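Local coordinates for protein Lic12234 (Leptospira interrogans, PDB 4TZH) that is of unknown function but belongs to a leucine-rich repeat subfamily from a human pathogen, may be a virulence factor, and probably works by binding other molecules, at residues L69-R73 / N74-N78; L92-G96 / N97-N101; L115-N119 / N120-T124. All blocks are in the same frame, centred on the assembly; numbering follows the deposited sequence.

Contact 1 (L69-R73 / N74-N78). With ZN (zinc ion), chain C.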
loop_
_atom_site.group_PDB
_atom_site.type_symbol
_atom_site.label_atom_id
_atom_site.label_comp_id
_atom_site.label_asym_id
_atom_site.label_seq_id
_atom_site.Cartn_x
_atom_site.Cartn_y
_atom_site.Cartn_z
ATOM N N LEU A 69 2.141 6.225 -3.103
ATOM C CA LEU A 69 1.284 5.598 -4.094
ATOM C C LEU A 69 -0.091 5.492 -3.473
ATOM O O LEU A 69 -0.276 4.813 -2.436
ATOM C CB LEU A 69 1.840 4.204 -4.432
ATOM C CG LEU A 69 1.054 3.377 -5.439
ATOM C CD1 LEU A 69 0.850 4.138 -6.754
ATOM C CD2 LEU A 69 1.792 2.063 -5.710
ATOM N N ASP A 70 -1.053 6.156 -4.102
ATOM C CA ASP A 70 -2.443 6.161 -3.648
ATOM C C ASP A 70 -3.290 5.427 -4.681
ATOM O O ASP A 70 -3.511 5.963 -5.764
ATOM C CB ASP A 70 -2.928 7.595 -3.477
ATOM C CG ASP A 70 -4.426 7.689 -3.272
ATOM O OD1 ASP A 70 -5.025 6.686 -2.895
ATOM O OD2 ASP A 70 -4.969 8.783 -3.507
ATOM N N ILE A 71 -3.702 4.215 -4.347
ATOM C CA ILE A 71 -4.573 3.414 -5.226
ATOM C C ILE A 71 -5.870 3.114 -4.523
ATOM O O ILE A 71 -6.517 2.114 -4.795
ATOM C CB ILE A 71 -3.974 2.087 -5.701
ATOM C CG1 ILE A 71 -2.456 2.103 -5.601
ATOM C CG2 ILE A 71 -4.519 1.774 -7.098
ATOM C CD1 ILE A 71 -1.764 0.714 -5.921
ATOM N N SER A 72 -6.251 3.996 -3.625
ATOM C CA SER A 72 -7.481 3.802 -2.875
ATOM C C SER A 72 -8.711 3.847 -3.746
ATOM O O SER A 72 -8.697 4.475 -4.792
ATOM C CB SER A 72 -7.593 4.852 -1.779
ATOM O OG SER A 72 -7.613 6.174 -2.294
ATOM N N ARG A 73 -9.782 3.186 -3.301
ATOM C CA ARG A 73 -11.080 3.257 -4.005
ATOM C C ARG A 73 -10.989 2.777 -5.447
ATOM O O ARG A 73 -11.419 3.464 -6.401
ATOM C CB ARG A 73 -11.725 4.649 -3.885
ATOM C CG ARG A 73 -12.121 4.975 -2.446
ATOM C CD ARG A 73 -13.015 6.210 -2.332
ATOM N NE ARG A 73 -14.201 6.077 -3.170
ATOM C CZ ARG A 73 -15.021 7.078 -3.470
ATOM N NH1 ARG A 73 -14.785 8.302 -3.007
ATOM N NH2 ARG A 73 -16.077 6.868 -4.244
ATOM N N ASN A 74 -10.439 1.568 -5.623
ATOM C CA ASN A 74 -10.401 0.939 -6.942
ATOM C C ASN A 74 -10.986 -0.452 -6.728
ATOM O O ASN A 74 -11.773 -0.650 -5.791
ATOM C CB ASN A 74 -8.974 0.894 -7.497
ATOM C CG ASN A 74 -8.604 2.190 -8.118
ATOM O OD1 ASN A 74 -8.902 2.420 -9.282
ATOM N ND2 ASN A 74 -7.920 3.078 -7.397
ATOM N N GLN A 75 -10.705 -1.397 -7.634
ATOM C CA GLN A 75 -11.152 -2.784 -7.461
ATOM C C GLN A 75 -9.895 -3.656 -7.542
ATOM O O GLN A 75 -9.911 -4.727 -8.156
ATOM C CB GLN A 75 -12.156 -3.176 -8.586
ATOM C CG GLN A 75 -13.397 -2.267 -8.675
ATOM C CD GLN A 75 -13.984 -2.178 -10.080
ATOM O OE1 GLN A 75 -13.805 -3.063 -10.947
ATOM N NE2 GLN A 75 -14.696 -1.081 -10.343
ATOM N N ILE A 76 -8.783 -3.197 -6.915
ATOM C CA ILE A 76 -7.511 -3.910 -6.974
ATOM C C ILE A 76 -7.626 -5.271 -6.303
ATOM O O ILE A 76 -7.991 -5.314 -5.131
ATOM C CB ILE A 76 -6.385 -3.047 -6.311
ATOM C CG1 ILE A 76 -6.162 -1.676 -7.027
ATOM C CG2 ILE A 76 -5.062 -3.829 -6.176
ATOM C CD1 ILE A 76 -5.453 -1.726 -8.445
ATOM N N SER A 77 -7.249 -6.351 -6.996
ATOM C CA SER A 77 -7.270 -7.674 -6.395
ATOM C C SER A 77 -5.891 -8.340 -6.435
ATOM O O SER A 77 -5.688 -9.361 -5.778
ATOM C CB SER A 77 -8.304 -8.550 -7.092
ATOM O OG SER A 77 -7.901 -8.733 -8.445
ATOM N N ASN A 78 -4.951 -7.786 -7.216
ATOM C CA ASN A 78 -3.632 -8.409 -7.351
ATOM C C ASN A 78 -2.634 -7.408 -7.833
ATOM O O ASN A 78 -3.017 -6.354 -8.371
ATOM C CB ASN A 78 -3.710 -9.599 -8.349
ATOM C CG ASN A 78 -3.978 -9.177 -9.777
ATOM O OD1 ASN A 78 -3.059 -9.120 -10.601
ATOM N ND2 ASN A 78 -5.234 -8.879 -10.124
HETATM ZN ZN ZN C . -4.351 10.614 -3.604
#
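Asn74 turns its side-chain amide back under the bend and donates from ND2 to Ile71 O at 3.1 Å. The N-H points at the oxygen at 158°, and that oxygen lies close to the plane of the Asn74 amide. ND2 stands above the carbonyl plane of Ile71, off its lone pairs. A chi1 of -82° sets CG of Asn74 beside its own backbone N and opposite the carbonyl carbon, which folds the amide inward. Both ends of this amide are also held by the preceding turn of the chain. ND2 bonds to Leu48 O and OD1 accepts from Leu53 N, so the buried amide has partners at both ends, which fix its rotation. Ile71 and Ile76 were each modelled in two conformers, so their packing is tentative. In the conformers given here, CG2 of Ile71 meets CG1 of Ile76 at 3.8 Å, and the two side chains cross nearly at right angles. Arg73 has its side chain on the outer side of the bend, and its backbone there has positive phi. Asp70 makes its hydrogen bonds within 69-73 and also binds the zinc ion. Its OD1 accepts from Ser72 N at 3.0 Å, closing an Asx turn, and from Ser72 OG at 2.7 Å through the syn lone pair. OD1 is occupied by these two bonds, and OD2 binds the zinc ion at 1.9 Å. His47 ND1 is a further ligand of this metal, and Arg49 NH1 bonds to Ser72 OG. The stretch Leu69 to Ile76 follows the LxLxxNxL pattern of a leucine-rich repeat, with isoleucines in two of its apolar places and Asn74 as the asparagine of the ladder.

Contact 2 (L92-G96 / N97-N101); sequences LFLNG and NSLSN
Asn97 and Leu94 are joined by one straight hydrogen bond across the turn. Followed outward, the Asn97 side chain leaves the chain at CB next to the Gly96 peptide. CG comes next, 3.3 Å from Gly96 O, and from there the amide heads back into the bend. At the tip, ND2 donates to Leu94 O at 2.9 Å with an angle of 175°. Leu94 O lies in the plane of the Asn97 amide, while ND2 stands above the Leu94 carbonyl plane. ND2 also bonds to Ile71 O, and OD1 accepts from Ile76 N; both partners belong to the preceding turn. Leu94 CD2 is 4.0 Å from Asn97 ND2 and also 4.0 Å from Leu99 CD1, where the two leucines cross at about a right angle. Gly96 adopts positive phi, a conformation that suits glycine. The chemistry implies a buried amide with both polar atoms satisfied: ND2 ties the turn to itself and, with OD1, to the one before, and a Leu94 methyl lies beside it.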
loop_
_atom_site.group_PDB
_atom_site.type_symbol
_atom_site.label_atom_id
_atom_site.label_comp_id
_atom_site.label_asym_id
_atom_site.label_seq_id
_atom_site.Cartn_x
_atom_site.Cartn_y
_atom_site.Cartn_z
ATOM N N LEU A 92 1.628 3.884 1.282
ATOM C CA LEU A 92 0.831 3.127 0.320
ATOM C C LEU A 92 -0.623 3.114 0.801
ATOM O O LEU A 92 -0.926 2.559 1.867
ATOM C CB LEU A 92 1.382 1.710 0.216
ATOM C CG LEU A 92 0.634 0.755 -0.700
ATOM C CD1 LEU A 92 0.434 1.336 -2.109
ATOM C CD2 LEU A 92 1.436 -0.563 -0.835
ATOM N N PHE A 93 -1.502 3.754 0.022
ATOM C CA PHE A 93 -2.933 3.737 0.324
ATOM C C PHE A 93 -3.614 2.699 -0.560
ATOM O O PHE A 93 -3.655 2.858 -1.786
ATOM C CB PHE A 93 -3.586 5.099 0.048
ATOM C CG PHE A 93 -3.203 6.221 0.964
ATOM C CD1 PHE A 93 -3.892 6.432 2.151
ATOM C CD2 PHE A 93 -2.280 7.172 0.561
ATOM C CE1 PHE A 93 -3.544 7.506 2.995
ATOM C CE2 PHE A 93 -1.938 8.233 1.399
ATOM C CZ PHE A 93 -2.553 8.369 2.615
ATOM N N LEU A 94 -4.114 1.623 0.057
ATOM C CA LEU A 94 -4.801 0.560 -0.659
ATOM C C LEU A 94 -6.198 0.397 -0.119
ATOM O O LEU A 94 -6.849 -0.618 -0.434
ATOM C CB LEU A 94 -4.042 -0.763 -0.545
ATOM C CG LEU A 94 -3.027 -0.962 -1.632
ATOM C CD1 LEU A 94 -2.043 -2.062 -1.213
ATOM C CD2 LEU A 94 -3.779 -1.447 -2.903
ATOM N N ASN A 95 -6.671 1.374 0.643
ATOM C CA ASN A 95 -7.996 1.226 1.237
ATOM C C ASN A 95 -9.092 1.225 0.171
ATOM O O ASN A 95 -8.969 1.947 -0.822
ATOM C CB ASN A 95 -8.230 2.295 2.248
ATOM C CG ASN A 95 -7.855 3.652 1.792
ATOM O OD1 ASN A 95 -6.650 3.933 1.546
ATOM N ND2 ASN A 95 -8.856 4.520 1.676
ATOM N N GLY A 96 -10.163 0.477 0.423
ATOM C CA GLY A 96 -11.281 0.468 -0.507
ATOM C C GLY A 96 -10.948 -0.252 -1.789
ATOM O O GLY A 96 -11.010 0.348 -2.872
ATOM N N ASN A 97 -10.562 -1.525 -1.699
ATOM C CA ASN A 97 -10.234 -2.299 -2.890
ATOM C C ASN A 97 -10.821 -3.705 -2.774
ATOM O O ASN A 97 -11.719 -3.926 -1.955
ATOM C CB ASN A 97 -8.714 -2.299 -3.132
ATOM C CG ASN A 97 -8.264 -1.094 -3.895
ATOM O OD1 ASN A 97 -8.644 -0.971 -5.063
ATOM N ND2 ASN A 97 -7.506 -0.169 -3.269
ATOM N N SER A 98 -10.385 -4.623 -3.649
ATOM C CA SER A 98 -10.890 -5.982 -3.693
ATOM C C SER A 98 -9.831 -6.989 -3.309
ATOM O O SER A 98 -9.746 -8.071 -3.909
ATOM C CB SER A 98 -11.420 -6.252 -5.096
ATOM O OG SER A 98 -12.470 -5.340 -5.356
ATOM N N LEU A 99 -8.990 -6.654 -2.318
ATOM C CA LEU A 99 -7.938 -7.569 -1.914
ATOM C C LEU A 99 -8.408 -8.636 -0.954
ATOM O O LEU A 99 -8.886 -8.312 0.129
ATOM C CB LEU A 99 -6.748 -6.817 -1.300
ATOM C CG LEU A 99 -5.995 -5.923 -2.256
ATOM C CD1 LEU A 99 -5.188 -4.890 -1.457
ATOM C CD2 LEU A 99 -5.102 -6.732 -3.182
ATOM N N SER A 100 -8.243 -9.918 -1.340
ATOM C CA SER A 100 -8.556 -11.011 -0.429
ATOM C C SER A 100 -7.255 -11.600 0.108
ATOM O O SER A 100 -7.262 -12.266 1.150
ATOM C CB SER A 100 -9.443 -12.071 -1.077
ATOM O OG SER A 100 -8.877 -12.590 -2.268
ATOM N N ASN A 101 -6.129 -11.311 -0.577
ATOM C CA ASN A 101 -4.786 -11.739 -0.176
ATOM C C ASN A 101 -3.762 -10.676 -0.563
ATOM O O ASN A 101 -3.978 -9.982 -1.559
ATOM C CB ASN A 101 -4.406 -13.048 -0.867
ATOM C CG ASN A 101 -5.173 -14.251 -0.382
ATOM O OD1 ASN A 101 -4.813 -14.894 0.607
ATOM N ND2 ASN A 101 -6.248 -14.578 -1.069
#

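Contact 3 (L115-N119 / N120-T124); sequences LYLNN and NQLTT
Leu117 and Leu122 meet on the inner, close-packed side of the turn. CD1 of Leu122 lies 4.1 Å from CD1 of Leu117 and equally near its CB, so one methyl rests on both the root and a branch of its neighbour. The side chains cross at about a right angle. Next to them the buried Asn120 donates from ND2 to Leu117 O at 3.0 Å. The bond is nearly straight at 172°. Leu117 O lies in the amide plane of Asn120, but ND2 stands above the carbonyl plane of Leu117. The Asn120 amide also spans to the previous turn, with ND2 bonding to Leu94 O and OD1 accepting from Leu99 N. Its two polar atoms thus have partners on both turns. This is the asparagine ladder of a leucine-rich repeat: Leu115, Leu117, Asn120 and Leu122 fill the inward places of the LxLxxNxL pattern, and Asn143 of the following turn bonds to Leu117 O and Leu122 N in the same way. The outer side is looser. Asn119 is exposed at the bend, in a backbone conformation with positive phi, and its side chain points away from the turn. With chi1 at -58°, its CG lies opposite its own carbonyl carbon, on the outside of the bend. Gln121 comes no nearer to 115-119 than 4.3 Å, measured from its NE2 to Asn119 O; that NE2 instead bonds to Asn97 O.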
loop_
_atom_site.group_PDB
_atom_site.type_symbol
_atom_site.label_atom_id
_atom_site.label_comp_id
_atom_site.label_asym_id
_atom_site.label_seq_id
_atom_site.Cartn_x
_atom_site.Cartn_y
_atom_site.Cartn_z
ATOM N N LEU A 115 0.909 1.931 5.834
ATOM C CA LEU A 115 0.199 1.031 4.935
ATOM C C LEU A 115 -1.278 1.016 5.323
ATOM O O LEU A 115 -1.593 0.588 6.438
ATOM C CB LEU A 115 0.812 -0.369 5.014
ATOM C CG LEU A 115 0.156 -1.463 4.195
ATOM C CD1 LEU A 115 -0.027 -1.068 2.719
ATOM C CD2 LEU A 115 0.953 -2.741 4.265
ATOM N N TYR A 116 -2.135 1.501 4.442
ATOM C CA TYR A 116 -3.572 1.517 4.714
ATOM C C TYR A 116 -4.253 0.463 3.880
ATOM O O TYR A 116 -4.193 0.506 2.640
ATOM C CB TYR A 116 -4.167 2.876 4.325
ATOM C CG TYR A 116 -4.018 3.943 5.373
ATOM C CD1 TYR A 116 -4.894 4.013 6.456
ATOM C CD2 TYR A 116 -3.010 4.887 5.288
ATOM C CE1 TYR A 116 -4.764 5.006 7.429
ATOM C CE2 TYR A 116 -2.906 5.920 6.229
ATOM C CZ TYR A 116 -3.750 5.939 7.316
ATOM O OH TYR A 116 -3.650 6.969 8.221
ATOM N N LEU A 117 -4.869 -0.497 4.538
ATOM C CA LEU A 117 -5.535 -1.621 3.876
ATOM C C LEU A 117 -6.987 -1.676 4.312
ATOM O O LEU A 117 -7.621 -2.723 4.064
ATOM C CB LEU A 117 -4.820 -2.933 4.199
ATOM C CG LEU A 117 -3.490 -3.120 3.491
ATOM C CD1 LEU A 117 -2.646 -4.163 4.186
ATOM C CD2 LEU A 117 -3.717 -3.530 2.005
ATOM N N ASN A 118 -7.524 -0.584 4.873
ATOM C CA ASN A 118 -8.919 -0.569 5.351
ATOM C C ASN A 118 -9.871 -0.942 4.222
ATOM O O ASN A 118 -9.614 -0.621 3.067
ATOM C CB ASN A 118 -9.340 0.822 5.810
ATOM C CG ASN A 118 -8.306 1.582 6.587
ATOM O OD1 ASN A 118 -7.149 1.740 6.152
ATOM N ND2 ASN A 118 -8.769 2.219 7.656
ATOM N N ASN A 119 -11.015 -1.544 4.567
ATOM C CA ASN A 119 -12.048 -1.830 3.578
ATOM C C ASN A 119 -11.581 -2.647 2.396
ATOM O O ASN A 119 -11.732 -2.241 1.231
ATOM C CB ASN A 119 -12.716 -0.511 3.120
ATOM C CG ASN A 119 -13.319 0.269 4.253
ATOM O OD1 ASN A 119 -12.808 1.312 4.656
ATOM N ND2 ASN A 119 -14.388 -0.246 4.811
ATOM N N ASN A 120 -11.039 -3.814 2.703
ATOM C CA ASN A 120 -10.668 -4.856 1.745
ATOM C C ASN A 120 -11.295 -6.146 2.282
ATOM O O ASN A 120 -12.175 -6.081 3.164
ATOM C CB ASN A 120 -9.151 -4.957 1.553
ATOM C CG ASN A 120 -8.671 -3.919 0.577
ATOM O OD1 ASN A 120 -8.816 -4.102 -0.640
ATOM N ND2 ASN A 120 -8.086 -2.841 1.072
ATOM N N GLN A 121 -10.959 -7.299 1.696
ATOM C CA GLN A 121 -11.566 -8.529 2.182
ATOM C C GLN A 121 -10.475 -9.503 2.640
ATOM O O GLN A 121 -10.558 -10.719 2.417
ATOM C CB GLN A 121 -12.464 -9.110 1.063
ATOM C CG GLN A 121 -13.551 -8.130 0.595
ATOM C CD GLN A 121 -13.012 -7.202 -0.467
ATOM O OE1 GLN A 121 -12.240 -7.621 -1.331
ATOM N NE2 GLN A 121 -13.330 -5.906 -0.382
ATOM N N LEU A 122 -9.417 -8.967 3.266
ATOM C CA LEU A 122 -8.295 -9.807 3.671
ATOM C C LEU A 122 -8.688 -10.768 4.765
ATOM O O LEU A 122 -9.401 -10.402 5.694
ATOM C CB LEU A 122 -7.121 -8.971 4.163
ATOM C CG LEU A 122 -6.476 -8.048 3.117
ATOM C CD1 LEU A 122 -5.583 -6.995 3.827
ATOM C CD2 LEU A 122 -5.667 -8.843 2.101
ATOM N N THR A 123 -8.196 -11.994 4.669
ATOM C CA THR A 123 -8.456 -13.008 5.677
ATOM C C THR A 123 -7.255 -13.179 6.573
ATOM O O THR A 123 -7.397 -13.633 7.701
ATOM C CB THR A 123 -8.941 -14.334 5.068
ATOM O OG1 THR A 123 -7.888 -14.853 4.255
ATOM C CG2 THR A 123 -10.208 -14.156 4.258
ATOM N N THR A 124 -6.074 -12.786 6.095
ATOM C CA THR A 124 -4.826 -12.821 6.849
ATOM C C THR A 124 -3.796 -11.950 6.156
ATOM O O THR A 124 -4.114 -11.232 5.199
ATOM C CB THR A 124 -4.313 -14.267 7.057
ATOM O OG1 THR A 124 -3.278 -14.231 8.045
ATOM C CG2 THR A 124 -3.810 -14.925 5.758
#

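In the fold
From the N terminus, contact 1 begins at the end of strand 68-70 and runs into the loop after it. Contact 2 does the same from strand 91-93, and contact 3 from strand 114-116. Each closes the bend just after its strand, within one continuous stretch. They run in series; none nests in or crosses another. The three strands are successive neighbours in the parallel sheet. Contacts 1 and 2 have centres about 6 Å apart and touch, as do contacts 2 and 3. Contacts 1 and 3 do not touch. Probable backbone hydrogen bonds join the neighbours, from Arg73 N to Asn95 O and from Gln121 N to Leu99 O. Contact 2 therefore bridges the other two, and the bends stack along the solenoid beside its sheet.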